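Local atomic coordinates of lipoprotein (Streptococcus pneumoniae serotype 4, PDB entry 6JF1), a protein that binds L-methionine as the substrate-binding lipoprotein of an ABC importer, and probably hands it to the membrane-embedded part of that transporter. Residues S108-Y113 against L148-S153; E134-N139 against D197-N202; P138-N143 against L184-T189; T142-A147 against A167-I172. All coordinates share one frame; numbering follows the deposited sequence.

Interaction 1: residues S108-Y113 against L148-S153; sequences SPIRLY and LYLLQS
Leu-150 reaches from the helix to the strand-side backbone of Ile-110 to Leu-112, and its two methyls carry most of this apolar contact. CD2 sits against both the N and the CB of Leu-112, each 3.9 Å away, while CD1 lies 3.9 Å from the carbonyl O of Ile-110. With CG anti to the backbone N (chi1 -173°), the fork of Leu-150 is carried out from the helix, and its two methyls lie along the helix-facing side of the backbone. A looser touch, 4.3 Å, joins CG2 of Ile-110 to CD2 of Leu-150. The next residue, Leu-151, meets the tip of Leu-112 at about a right angle, CD2 to CD1 at 3.9 Å.

Hydrogen bonds play no part between the segments. Ser-153 OG bonds back to the O of Leu-150 at 3.1 Å, and Arg-111, whose CB points away from the helix, gives a weak bond to Pro-109 O.

The axes of 111-113 and 148-153 lie 9.4 Å apart at 73°, so helix 141-153 packs across the sheet as in an alpha/beta domain. Phe-218 of strand 218-219 touches both Leu-112 and Leu-150, and Ala-198 and Val-200 of strand 198-201 flank Leu-112.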
loop_
_atom_site.group_PDB
_atom_site.type_symbol
_atom_site.label_atom_id
_atom_site.label_comp_id
_atom_site.label_asym_id
_atom_site.label_seq_id
_atom_site.Cartn_x
_atom_site.Cartn_y
_atom_site.Cartn_z
ATOM N N SER A 108 -5.639 -0.565 5.190
ATOM C CA SER A 108 -5.254 0.731 5.682
ATOM C C SER A 108 -5.880 1.833 4.793
ATOM O O SER A 108 -5.261 2.268 3.819
ATOM C CB SER A 108 -3.743 0.819 5.689
ATOM O OG SER A 108 -3.347 1.962 6.420
ATOM N N PRO A 109 -7.096 2.296 5.133
ATOM C CA PRO A 109 -7.795 3.279 4.308
ATOM C C PRO A 109 -6.895 4.491 3.993
ATOM O O PRO A 109 -6.245 5.065 4.891
ATOM C CB PRO A 109 -9.020 3.701 5.135
ATOM C CG PRO A 109 -9.293 2.505 6.019
ATOM C CD PRO A 109 -7.907 1.962 6.328
ATOM N N ILE A 110 -6.789 4.841 2.710
ATOM C CA ILE A 110 -5.781 5.838 2.313
ATOM C C ILE A 110 -6.200 7.219 2.844
ATOM O O ILE A 110 -7.403 7.486 3.005
ATOM C CB ILE A 110 -5.612 5.833 0.775
ATOM C CG1 ILE A 110 -4.246 6.386 0.356
ATOM C CG2 ILE A 110 -6.783 6.545 0.086
ATOM C CD1 ILE A 110 -3.869 6.025 -1.053
ATOM N N ARG A 111 -5.237 8.119 3.058
ATOM C CA ARG A 111 -5.520 9.380 3.704
ATOM C C ARG A 111 -4.931 10.534 2.893
ATOM O O ARG A 111 -3.914 10.396 2.202
ATOM C CB ARG A 111 -4.952 9.406 5.135
ATOM C CG ARG A 111 -5.842 8.688 6.139
ATOM C CD ARG A 111 -5.056 8.128 7.310
ATOM N NE ARG A 111 -6.010 7.731 8.329
ATOM C CZ ARG A 111 -6.387 6.485 8.619
ATOM N NH1 ARG A 111 -6.086 5.445 7.839
ATOM N NH2 ARG A 111 -7.070 6.289 9.733
ATOM N N LEU A 112 -5.595 11.675 3.034
ATOM C CA LEU A 112 -5.100 12.916 2.537
ATOM C C LEU A 112 -4.396 13.662 3.677
ATOM O O LEU A 112 -4.934 13.754 4.790
ATOM C CB LEU A 112 -6.283 13.723 2.001
ATOM C CG LEU A 112 -5.893 15.112 1.498
ATOM C CD1 LEU A 112 -5.263 15.006 0.111
ATOM C CD2 LEU A 112 -7.119 16.033 1.504
ATOM N N TYR A 113 -3.194 14.172 3.382
ATOM C CA TYR A 113 -2.337 14.829 4.396
ATOM C C TYR A 113 -2.084 16.280 3.977
ATOM O O TYR A 113 -1.960 16.570 2.779
ATOM C CB TYR A 113 -0.983 14.126 4.525
ATOM C CG TYR A 113 -1.085 12.740 5.115
ATOM C CD1 TYR A 113 -1.336 11.639 4.300
ATOM C CD2 TYR A 113 -1.015 12.526 6.498
ATOM C CE1 TYR A 113 -1.474 10.362 4.835
ATOM C CE2 TYR A 113 -1.146 11.249 7.041
ATOM C CZ TYR A 113 -1.377 10.161 6.204
ATOM O OH TYR A 113 -1.500 8.891 6.708
ATOM N N LEU A 148 -8.452 9.894 -6.317
ATOM C CA LEU A 148 -9.416 10.799 -6.953
ATOM C C LEU A 148 -10.819 10.625 -6.355
ATOM O O LEU A 148 -11.514 11.629 -6.080
ATOM C CB LEU A 148 -9.415 10.555 -8.465
ATOM C CG LEU A 148 -8.141 11.041 -9.148
ATOM C CD1 LEU A 148 -8.106 10.613 -10.600
ATOM C CD2 LEU A 148 -8.014 12.550 -9.017
ATOM N N TYR A 149 -11.250 9.378 -6.154
ATOM C CA TYR A 149 -12.530 9.219 -5.473
ATOM C C TYR A 149 -12.481 9.818 -4.056
ATOM O O TYR A 149 -13.490 10.330 -3.567
ATOM C CB TYR A 149 -12.955 7.755 -5.452
ATOM C CG TYR A 149 -13.529 7.268 -6.754
ATOM C CD1 TYR A 149 -14.805 7.660 -7.159
ATOM C CD2 TYR A 149 -12.831 6.377 -7.560
ATOM C CE1 TYR A 149 -15.368 7.193 -8.342
ATOM C CE2 TYR A 149 -13.373 5.913 -8.750
ATOM C CZ TYR A 149 -14.642 6.322 -9.138
ATOM O OH TYR A 149 -15.190 5.833 -10.285
ATOM N N LEU A 150 -11.328 9.722 -3.401
ATOM C CA LEU A 150 -11.105 10.312 -2.077
ATOM C C LEU A 150 -11.262 11.835 -2.141
ATOM O O LEU A 150 -11.896 12.447 -1.258
ATOM C CB LEU A 150 -9.696 9.983 -1.563
ATOM C CG LEU A 150 -9.451 10.431 -0.118
ATOM C CD1 LEU A 150 -10.011 9.404 0.841
ATOM C CD2 LEU A 150 -7.988 10.668 0.184
ATOM N N LEU A 151 -10.652 12.446 -3.154
ATOM C CA LEU A 151 -10.723 13.887 -3.277
ATOM C C LEU A 151 -12.192 14.268 -3.545
ATOM O O LEU A 151 -12.661 15.281 -3.045
ATOM C CB LEU A 151 -9.805 14.364 -4.411
ATOM C CG LEU A 151 -8.293 14.279 -4.177
ATOM C CD1 LEU A 151 -7.567 15.081 -5.269
ATOM C CD2 LEU A 151 -7.924 14.807 -2.785
ATOM N N GLN A 152 -12.922 13.424 -4.264
ATOM C CA GLN A 152 -14.314 13.711 -4.524
ATOM C C GLN A 152 -15.122 13.590 -3.227
ATOM O O GLN A 152 -15.854 14.490 -2.880
ATOM C CB GLN A 152 -14.874 12.816 -5.625
ATOM C CG GLN A 152 -16.388 12.931 -5.739
ATOM C CD GLN A 152 -16.933 12.185 -6.927
ATOM O OE1 GLN A 152 -17.256 12.785 -7.963
ATOM N NE2 GLN A 152 -17.005 10.868 -6.799
ATOM N N SER A 153 -15.005 12.478 -2.508
ATOM C CA SER A 153 -15.731 12.338 -1.249
ATOM C C SER A 153 -15.338 13.462 -0.256
ATOM O O SER A 153 -16.160 13.849 0.569
ATOM C CB SER A 153 -15.560 10.934 -0.690
ATOM O OG SER A 153 -14.309 10.829 -0.045
#

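Interaction 2: residues E134-N139 against D197-N202; sequences EIAVPN and DAAVVN. With ZN (zinc ion), chain G; MET (methionine), chain B.
Asp-197 turns its carboxylate back on the start of the neighbouring strand: OD2 takes the backbone N-H of Glu-134 at 2.9 Å through its anti lone pair. The carbonyl O of Glu-134 in turn receives the N-H of Asp-197 and more weakly that of Ala-198. Asp-197 thus closes one end of a parallel pairing; its chi1 of -66° sets CG beside the backbone N and brings OD2 back to Glu-134 N. Glu-134 sends its extended chain elsewhere, to Thr-182.

Along the strands, side chains alternate between the two faces. Ile-135 and Ala-198 share one, CG1 to CB at 4.3 Å; Ala-136 and Ala-199 share the other, with their CB atoms 4.0 Å apart. Between them run Ala-136 N to Ala-198 O at 3.1 Å and Val-200 N to Ala-136 O at 2.8 Å. Val-137 and Val-200 cross obliquely, CG1 against CG2 at 4.1 Å.

Past the last bridge, the ring of Pro-138 leans on Asn-202, CG to OD1 at 3.6 Å, while ND2 of the same amide donates to the O of the bound methionine at 3.0 Å (164°). Strand 134-138 is held between 198-201 and 180-184 in the mixed sheet, 111-117 lies beyond 198-201, and Ala-147 of helix 141-153 covers Val-137 and Val-200.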
loop_
_atom_site.group_PDB
_atom_site.type_symbol
_atom_site.label_atom_id
_atom_site.label_comp_id
_atom_site.label_asym_id
_atom_site.label_seq_id
_atom_site.Cartn_x
_atom_site.Cartn_y
_atom_site.Cartn_z
ATOM N N GLU A 134 -2.083 22.873 -5.102
ATOM C CA GLU A 134 -1.612 21.673 -5.773
ATOM C C GLU A 134 -1.750 20.493 -4.803
ATOM O O GLU A 134 -1.340 20.585 -3.646
ATOM C CB GLU A 134 -0.162 21.873 -6.166
ATOM C CG GLU A 134 0.500 20.625 -6.675
ATOM C CD GLU A 134 1.811 20.922 -7.391
ATOM O OE1 GLU A 134 2.506 21.862 -6.968
ATOM O OE2 GLU A 134 2.128 20.219 -8.365
ATOM N N ILE A 135 -2.400 19.442 -5.287
ATOM C CA ILE A 135 -2.514 18.191 -4.585
ATOM C C ILE A 135 -1.802 17.097 -5.393
ATOM O O ILE A 135 -2.056 16.918 -6.608
ATOM C CB ILE A 135 -4.002 17.865 -4.353
ATOM C CG1 ILE A 135 -4.697 19.011 -3.617
ATOM C CG2 ILE A 135 -4.167 16.532 -3.615
ATOM C CD1 ILE A 135 -6.051 18.636 -3.101
ATOM N N ALA A 136 -0.914 16.374 -4.704
ATOM C CA ALA A 136 -0.196 15.202 -5.266
ATOM C C ALA A 136 -0.983 13.922 -4.980
ATOM O O ALA A 136 -1.503 13.749 -3.873
ATOM C CB ALA A 136 1.173 15.103 -4.642
ATOM N N VAL A 137 -1.048 13.047 -5.974
ATOM C CA VAL A 137 -1.712 11.748 -5.849
ATOM C C VAL A 137 -0.819 10.671 -6.495
ATOM O O VAL A 137 0.020 10.984 -7.334
ATOM C CB VAL A 137 -3.122 11.757 -6.488
ATOM C CG1 VAL A 137 -4.049 12.770 -5.821
ATOM C CG2 VAL A 137 -3.081 11.955 -8.009
ATOM N N PRO A 138 -0.977 9.397 -6.094
ATOM C CA PRO A 138 -0.231 8.325 -6.756
ATOM C C PRO A 138 -0.595 8.226 -8.254
ATOM O O PRO A 138 -1.677 8.628 -8.681
ATOM C CB PRO A 138 -0.624 7.032 -6.031
ATOM C CG PRO A 138 -1.201 7.492 -4.705
ATOM C CD PRO A 138 -1.821 8.845 -4.997
ATOM N N ASN A 139 0.289 7.669 -9.050
ATOM C CA ASN A 139 0.108 7.711 -10.498
ATOM C C ASN A 139 -0.139 6.295 -11.037
ATOM O O ASN A 139 -0.289 6.130 -12.218
ATOM C CB ASN A 139 1.325 8.353 -11.180
ATOM C CG ASN A 139 2.615 7.552 -11.047
ATOM O OD1 ASN A 139 2.640 6.478 -10.454
ATOM N ND2 ASN A 139 3.715 8.056 -11.593
ATOM N N ASP A 197 0.333 21.525 -1.436
ATOM C CA ASP A 197 -0.684 21.935 -0.475
ATOM C C ASP A 197 -1.234 20.740 0.324
ATOM O O ASP A 197 -1.558 20.865 1.523
ATOM C CB ASP A 197 -1.729 22.816 -1.182
ATOM C CG ASP A 197 -1.092 24.120 -1.629
ATOM O OD1 ASP A 197 -0.659 24.876 -0.723
ATOM O OD2 ASP A 197 -0.929 24.325 -2.866
ATOM N N ALA A 198 -1.386 19.607 -0.362
ATOM C CA ALA A 198 -1.859 18.352 0.224
ATOM C C ALA A 198 -1.386 17.205 -0.681
ATOM O O ALA A 198 -1.017 17.460 -1.829
ATOM C CB ALA A 198 -3.374 18.353 0.387
ATOM N N ALA A 199 -1.397 15.976 -0.153
ATOM C CA ALA A 199 -1.011 14.730 -0.921
ATOM C C ALA A 199 -1.833 13.545 -0.417
ATOM O O ALA A 199 -2.097 13.424 0.799
ATOM C CB ALA A 199 0.485 14.418 -0.792
ATOM N N VAL A 200 -2.216 12.674 -1.337
ATOM C CA VAL A 200 -2.763 11.372 -0.940
ATOM C C VAL A 200 -1.596 10.388 -0.828
ATOM O O VAL A 200 -0.753 10.268 -1.767
ATOM C CB VAL A 200 -3.879 10.898 -1.888
ATOM C CG1 VAL A 200 -4.433 9.522 -1.491
ATOM C CG2 VAL A 200 -4.998 11.944 -1.943
ATOM N N VAL A 201 -1.531 9.737 0.348
ATOM C CA VAL A 201 -0.374 8.916 0.678
ATOM C C VAL A 201 -0.801 7.529 1.185
ATOM O O VAL A 201 -1.486 7.413 2.211
ATOM C CB VAL A 201 0.507 9.602 1.725
ATOM C CG1 VAL A 201 1.737 8.740 1.972
ATOM C CG2 VAL A 201 0.882 11.028 1.296
ATOM N N ASN A 202 -0.354 6.492 0.482
ATOM C CA ASN A 202 -0.487 5.093 0.903
ATOM C C ASN A 202 0.266 4.838 2.221
ATOM O O ASN A 202 1.374 5.379 2.437
ATOM C CB ASN A 202 0.091 4.144 -0.141
ATOM C CG ASN A 202 -0.673 4.149 -1.455
ATOM O OD1 ASN A 202 -0.306 4.865 -2.381
ATOM N ND2 ASN A 202 -1.698 3.314 -1.568
HETATM ZN ZN ZN G . -1.320 7.539 -13.773
HETATM N N MET B . -0.417 -1.148 1.432
HETATM C CA MET B . -0.949 -0.324 0.280
HETATM C C MET B . -2.359 0.142 0.645
HETATM O O MET B . -2.723 1.301 0.364
HETATM C CB MET B . -1.020 -1.160 -1.007
HETATM C CG MET B . -1.179 -0.293 -2.276
HETATM S SD MET B . -1.255 -1.331 -3.764
HETATM C CE MET B . 0.492 -1.653 -4.060
HETATM O OXT MET B . -3.115 -0.643 1.288
HETATM O O HOH W 1 -2.931 7.998 -15.531
HETATM O O HOH W 2 -2.648 6.107 -14.251
#

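Interaction 3: residues P138-N143 against L184-T189; sequences PNDATN and LDASQT. With ZN (zinc ion), chain G; MET (methionine), chain B.
Pro-138, Asn-139 and Leu-184 have the most surface buried here, and the carbonyl of Leu-184 is where they meet. Its O receives a CA-H...O contact from Pro-138 CA at 3.3 Å. The ring of Pro-138 is packed from two directions: CB rests on the CB of Ala-186 at 3.9 Å, and the CG2 methyl of Thr-189 comes up to the proline N at 3.7 Å.

Asn-139 lays its amide flat over the face of the Leu-184 to Asp-185 peptide, the planes about 16° apart. A chi1 of 66°, CG between the backbone N and the carbonyl carbon, folds it back there. Its polar ends are bridged by water: water 3 donates to Asn-139 OD1 and Asp-140 OD1 and accepts from Ala-186 N, while water 4 accepts from Asn-139 ND2 and donates to Asp-185 OD1. At Asp-185 OD2, the bond from Ser-187 N closes an Asx turn, and Ser-187 OG arrives from the opposite face.

Asn-139 O binds a zinc ion at 2.3 Å, completed by Glu-144, Glu-183 and two waters. OD2 of Asp-140, the N-cap of helix 141-153, accepts from Asn-143 ND2 at 2.9 Å and weakly from Asn-143 N, the capping bond; the same ND2 lies 3.5 Å from the methionine SD. The polar links between the segments thus run through water, beside apolar contacts of Pro-138, while direct bonds position Asn-143.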
loop_
_atom_site.group_PDB
_atom_site.type_symbol
_atom_site.label_atom_id
_atom_site.label_comp_id
_atom_site.label_asym_id
_atom_site.label_seq_id
_atom_site.Cartn_x
_atom_site.Cartn_y
_atom_site.Cartn_z
ATOM N N PRO A 138 -0.977 9.397 -6.094
ATOM C CA PRO A 138 -0.231 8.325 -6.756
ATOM C C PRO A 138 -0.595 8.226 -8.254
ATOM O O PRO A 138 -1.677 8.628 -8.681
ATOM C CB PRO A 138 -0.624 7.032 -6.031
ATOM C CG PRO A 138 -1.201 7.492 -4.705
ATOM C CD PRO A 138 -1.821 8.845 -4.997
ATOM N N ASN A 139 0.289 7.669 -9.050
ATOM C CA ASN A 139 0.108 7.711 -10.498
ATOM C C ASN A 139 -0.139 6.295 -11.037
ATOM O O ASN A 139 -0.289 6.130 -12.218
ATOM C CB ASN A 139 1.325 8.353 -11.180
ATOM C CG ASN A 139 2.615 7.552 -11.047
ATOM O OD1 ASN A 139 2.640 6.478 -10.454
ATOM N ND2 ASN A 139 3.715 8.056 -11.593
ATOM N N ASP A 140 -0.141 5.241 -10.215
ATOM C CA ASP A 140 -0.518 3.905 -10.781
ATOM C C ASP A 140 -2.052 3.819 -10.832
ATOM O O ASP A 140 -2.711 4.343 -9.950
ATOM C CB ASP A 140 0.113 2.783 -9.942
ATOM C CG ASP A 140 -0.417 2.856 -8.516
ATOM O OD1 ASP A 140 0.002 3.813 -7.784
ATOM O OD2 ASP A 140 -1.321 2.013 -8.179
ATOM N N ALA A 141 -2.635 3.134 -11.823
ATOM C CA ALA A 141 -4.074 3.255 -12.121
ATOM C C ALA A 141 -4.956 3.098 -10.871
ATOM O O ALA A 141 -5.891 3.877 -10.710
ATOM C CB ALA A 141 -4.468 2.251 -13.183
ATOM N N THR A 142 -4.698 2.101 -9.989
ATOM C CA THR A 142 -5.712 1.786 -8.964
ATOM C C THR A 142 -5.582 2.766 -7.800
ATOM O O THR A 142 -6.582 3.163 -7.248
ATOM C CB THR A 142 -5.716 0.312 -8.512
ATOM O OG1 THR A 142 -4.462 0.055 -7.887
ATOM C CG2 THR A 142 -5.997 -0.625 -9.673
ATOM N N ASN A 143 -4.358 3.168 -7.439
ATOM C CA ASN A 143 -4.197 4.106 -6.319
ATOM C C ASN A 143 -4.449 5.547 -6.803
ATOM O O ASN A 143 -4.933 6.378 -6.053
ATOM C CB ASN A 143 -2.838 3.928 -5.623
ATOM C CG ASN A 143 -2.797 2.602 -4.894
ATOM O OD1 ASN A 143 -3.560 2.386 -3.949
ATOM N ND2 ASN A 143 -1.947 1.703 -5.352
ATOM N N LEU A 184 2.208 11.536 -8.982
ATOM C CA LEU A 184 3.601 11.168 -8.772
ATOM C C LEU A 184 3.661 9.661 -8.504
ATOM O O LEU A 184 2.634 9.036 -8.194
ATOM C CB LEU A 184 4.141 11.911 -7.545
ATOM C CG LEU A 184 4.117 13.442 -7.574
ATOM C CD1 LEU A 184 4.523 14.014 -6.206
ATOM C CD2 LEU A 184 5.049 13.980 -8.668
ATOM N N ASP A 185 4.874 9.095 -8.550
ATOM C CA ASP A 185 5.016 7.727 -8.012
ATOM C C ASP A 185 4.425 7.680 -6.592
ATOM O O ASP A 185 4.540 8.653 -5.821
ATOM C CB ASP A 185 6.428 7.179 -8.188
ATOM C CG ASP A 185 6.468 5.675 -8.009
ATOM O OD1 ASP A 185 6.294 4.959 -9.031
ATOM O OD2 ASP A 185 6.659 5.209 -6.826
ATOM N N ALA A 186 3.691 6.597 -6.297
ATOM C CA ALA A 186 3.113 6.382 -4.955
ATOM C C ALA A 186 4.212 6.555 -3.893
ATOM O O ALA A 186 3.975 7.104 -2.802
ATOM C CB ALA A 186 2.484 5.004 -4.875
ATOM N N SER A 187 5.438 6.143 -4.213
ATOM C CA SER A 187 6.492 6.171 -3.172
ATOM C C SER A 187 7.037 7.597 -2.974
ATOM O O SER A 187 7.933 7.811 -2.144
ATOM C CB SER A 187 7.582 5.236 -3.556
ATOM O OG SER A 187 8.216 5.743 -4.714
ATOM N N GLN A 188 6.496 8.568 -3.716
ATOM C CA GLN A 188 7.012 9.966 -3.728
ATOM C C GLN A 188 5.978 10.968 -3.217
ATOM O O GLN A 188 6.319 12.131 -2.997
ATOM C CB GLN A 188 7.429 10.374 -5.144
ATOM C CG GLN A 188 8.738 9.732 -5.568
ATOM C CD GLN A 188 9.915 10.197 -4.737
ATOM O OE1 GLN A 188 10.026 11.366 -4.359
ATOM N NE2 GLN A 188 10.811 9.274 -4.436
ATOM N N THR A 189 4.734 10.562 -3.009
ATOM C CA THR A 189 3.697 11.512 -2.591
ATOM C C THR A 189 3.979 12.087 -1.199
ATOM O O THR A 189 3.783 13.281 -0.994
ATOM C CB THR A 189 2.283 10.918 -2.669
ATOM O OG1 THR A 189 2.274 9.760 -1.829
ATOM C CG2 THR A 189 1.870 10.599 -4.093
HETATM ZN ZN ZN G . -1.320 7.539 -13.773
HETATM N N MET B . -0.417 -1.148 1.432
HETATM C CA MET B . -0.949 -0.324 0.280
HETATM C C MET B . -2.359 0.142 0.645
HETATM O O MET B . -2.723 1.301 0.364
HETATM C CB MET B . -1.020 -1.160 -1.007
HETATM C CG MET B . -1.179 -0.293 -2.276
HETATM S SD MET B . -1.255 -1.331 -3.764
HETATM C CE MET B . 0.492 -1.653 -4.060
HETATM O OXT MET B . -3.115 -0.643 1.288
HETATM O O HOH W 3 2.588 4.654 -8.350
HETATM O O HOH W 4 6.304 6.354 -11.323
HETATM O O HOH W 1 -2.931 7.998 -15.531
HETATM O O HOH W 2 -2.648 6.107 -14.251
#

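Interaction 4: residues T142-A147 against A167-I172; sequences TNESRA and ATVANI. With ZN (zinc ion), chain H; ZN (zinc ion), chain G; MET (methionine), chain B.
Ser-145 OG accepts the backbone N-H of Ala-167 at 2.8 Å and 160°, the one hydrogen bond between the helix and the loop. The hydroxyl stands anti to its own N (chi1 -178°), which swings it from the helix flank to the loop backbone. Ala-167 answers with its carbonyl: Ser-145 CA approaches that O at 3.3 Å in a bent CA-H...O contact.

Glu-144 brings charge to the same side of the helix. Its extended chain carries the carboxylate up to a pair of zinc ions, which it bridges, OE1 binding the one shared with Asn-139 and OE2 the other, each at 2.1 Å. One water bridges the metals, and Glu-183 also binds both. Beside these bonds, OE2 lies 3.5 Å from Thr-168 CA and 3.8 Å from Val-169 CG2, so the loop lines the outer flank of the carboxylate. The metal charge probably favours the ionised glutamate. The loop is braced by Thr-168 N, which donates to a lone pair of Asn-171 OD1 in the carbonyl plane at 2.8 Å.

Arg-146, its CB pointing away from the loop, extends to the bound methionine and donates from NH1 to its O at 2.9 Å; Glu-220 pairs with NE, and Trp-229 makes a cation-pi contact.

Helix 141-153 lies between the loop preceding strand 172-174 and the sheet, where Ala-147 packs on Val-137 and Pro-138 of strand 134-138.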
loop_
_atom_site.group_PDB
_atom_site.type_symbol
_atom_site.label_atom_id
_atom_site.label_comp_id
_atom_site.label_asym_id
_atom_site.label_seq_id
_atom_site.Cartn_x
_atom_site.Cartn_y
_atom_site.Cartn_z
ATOM N N THR A 142 -4.698 2.101 -9.989
ATOM C CA THR A 142 -5.712 1.786 -8.964
ATOM C C THR A 142 -5.582 2.766 -7.800
ATOM O O THR A 142 -6.582 3.163 -7.248
ATOM C CB THR A 142 -5.716 0.312 -8.512
ATOM O OG1 THR A 142 -4.462 0.055 -7.887
ATOM C CG2 THR A 142 -5.997 -0.625 -9.673
ATOM N N ASN A 143 -4.358 3.168 -7.439
ATOM C CA ASN A 143 -4.197 4.106 -6.319
ATOM C C ASN A 143 -4.449 5.547 -6.803
ATOM O O ASN A 143 -4.933 6.378 -6.053
ATOM C CB ASN A 143 -2.838 3.928 -5.623
ATOM C CG ASN A 143 -2.797 2.602 -4.894
ATOM O OD1 ASN A 143 -3.560 2.386 -3.949
ATOM N ND2 ASN A 143 -1.947 1.703 -5.352
ATOM N N GLU A 144 -4.168 5.828 -8.065
ATOM C CA GLU A 144 -4.590 7.108 -8.648
ATOM C C GLU A 144 -6.121 7.275 -8.557
ATOM O O GLU A 144 -6.643 8.315 -8.089
ATOM C CB GLU A 144 -4.146 7.176 -10.110
ATOM C CG GLU A 144 -4.489 8.499 -10.754
ATOM C CD GLU A 144 -4.006 8.542 -12.206
ATOM O OE1 GLU A 144 -3.061 7.818 -12.559
ATOM O OE2 GLU A 144 -4.621 9.261 -12.993
ATOM N N SER A 145 -6.836 6.264 -9.035
ATOM C CA SER A 145 -8.289 6.230 -8.983
ATOM C C SER A 145 -8.782 6.410 -7.540
ATOM O O SER A 145 -9.690 7.208 -7.256
ATOM C CB SER A 145 -8.819 4.930 -9.567
ATOM O OG SER A 145 -10.235 4.933 -9.548
ATOM N N ARG A 146 -8.194 5.634 -6.642
ATOM C CA ARG A 146 -8.556 5.640 -5.236
ATOM C C ARG A 146 -8.399 7.052 -4.666
ATOM O O ARG A 146 -9.271 7.520 -3.933
ATOM C CB ARG A 146 -7.583 4.709 -4.504
ATOM C CG ARG A 146 -8.010 4.382 -3.083
ATOM C CD ARG A 146 -6.891 3.586 -2.452
ATOM N NE ARG A 146 -7.295 3.013 -1.164
ATOM C CZ ARG A 146 -6.466 2.278 -0.421
ATOM N NH1 ARG A 146 -5.225 2.071 -0.840
ATOM N NH2 ARG A 146 -6.885 1.772 0.728
ATOM N N ALA A 147 -7.283 7.724 -4.995
ATOM C CA ALA A 147 -7.034 9.042 -4.501
ATOM C C ALA A 147 -8.102 10.021 -5.042
ATOM O O ALA A 147 -8.542 10.910 -4.332
ATOM C CB ALA A 147 -5.640 9.459 -4.919
ATOM N N ALA A 167 -11.022 5.992 -12.065
ATOM C CA ALA A 167 -10.913 7.419 -12.389
ATOM C C ALA A 167 -9.452 7.774 -12.720
ATOM O O ALA A 167 -8.503 7.265 -12.098
ATOM C CB ALA A 167 -11.464 8.278 -11.272
ATOM N N THR A 168 -9.286 8.642 -13.712
ATOM C CA THR A 168 -8.015 9.275 -13.985
ATOM C C THR A 168 -8.237 10.781 -13.863
ATOM O O THR A 168 -9.375 11.263 -13.716
ATOM C CB THR A 168 -7.488 8.945 -15.392
ATOM O OG1 THR A 168 -8.194 9.752 -16.335
ATOM C CG2 THR A 168 -7.579 7.483 -15.767
ATOM N N VAL A 169 -7.153 11.516 -13.923
ATOM C CA VAL A 169 -7.239 12.969 -13.817
ATOM C C VAL A 169 -8.111 13.553 -14.951
ATOM O O VAL A 169 -8.827 14.541 -14.740
ATOM C CB VAL A 169 -5.832 13.606 -13.742
ATOM C CG1 VAL A 169 -5.899 15.118 -13.650
ATOM C CG2 VAL A 169 -5.032 13.064 -12.567
ATOM N N ALA A 170 -8.106 12.937 -16.133
ATOM C CA ALA A 170 -8.985 13.378 -17.234
ATOM C C ALA A 170 -10.471 13.200 -16.867
ATOM O O ALA A 170 -11.312 13.656 -17.627
ATOM C CB ALA A 170 -8.682 12.627 -18.529
ATOM N N ASN A 171 -10.809 12.558 -15.748
ATOM C CA ASN A 171 -12.230 12.335 -15.435
ATOM C C ASN A 171 -12.723 13.357 -14.426
ATOM O O ASN A 171 -13.843 13.209 -13.897
ATOM C CB ASN A 171 -12.492 10.954 -14.839
ATOM C CG ASN A 171 -12.203 9.829 -15.808
ATOM O OD1 ASN A 171 -11.279 9.050 -15.588
ATOM N ND2 ASN A 171 -13.003 9.709 -16.856
ATOM N N ILE A 172 -11.908 14.358 -14.114
ATOM C CA ILE A 172 -12.381 15.408 -13.250
ATOM C C ILE A 172 -13.363 16.302 -14.038
ATOM O O ILE A 172 -12.983 16.901 -15.056
ATOM C CB ILE A 172 -11.205 16.194 -12.662
ATOM C CG1 ILE A 172 -10.260 15.260 -11.891
ATOM C CG2 ILE A 172 -11.728 17.319 -11.773
ATOM C CD1 ILE A 172 -9.161 15.980 -11.149
HETATM ZN ZN ZN H . -3.340 9.651 -14.581
HETATM ZN ZN ZN G . -1.320 7.539 -13.773
HETATM N N MET B . -0.417 -1.148 1.432
HETATM C CA MET B . -0.949 -0.324 0.280
HETATM C C MET B . -2.359 0.142 0.645
HETATM O O MET B . -2.723 1.301 0.364
HETATM C CB MET B . -1.020 -1.160 -1.007
HETATM C CG MET B . -1.179 -0.293 -2.276
HETATM S SD MET B . -1.255 -1.331 -3.764
HETATM C CE MET B . 0.492 -1.653 -4.060
HETATM O OXT MET B . -3.115 -0.643 1.288
HETATM O O HOH W 1 -2.931 7.998 -15.531
HETATM O O HOH W 2 -2.648 6.107 -14.251
#

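Interactions 1, 3 and 4 all use helix 141-153, and interaction 2 supplies the sheet against which it lies. Interactions 1 and 2 are buried: the first is almost wholly aliphatic, helix against strand, the second a parallel backbone ladder, and they join where Tyr-113 N and Ala-199 O probably bond. Interaction 3 is only partly buried, and water takes over much of its polar bridging. Interaction 4 is mostly buried too, yet pairs one direct bond with metal ligation. Interactions 2, 3 and 4 each contribute to one zinc site and to the methionine pocket, with Asn-202 from interaction 2, Asn-143 shared by interactions 3 and 4, and Arg-146 from interaction 4.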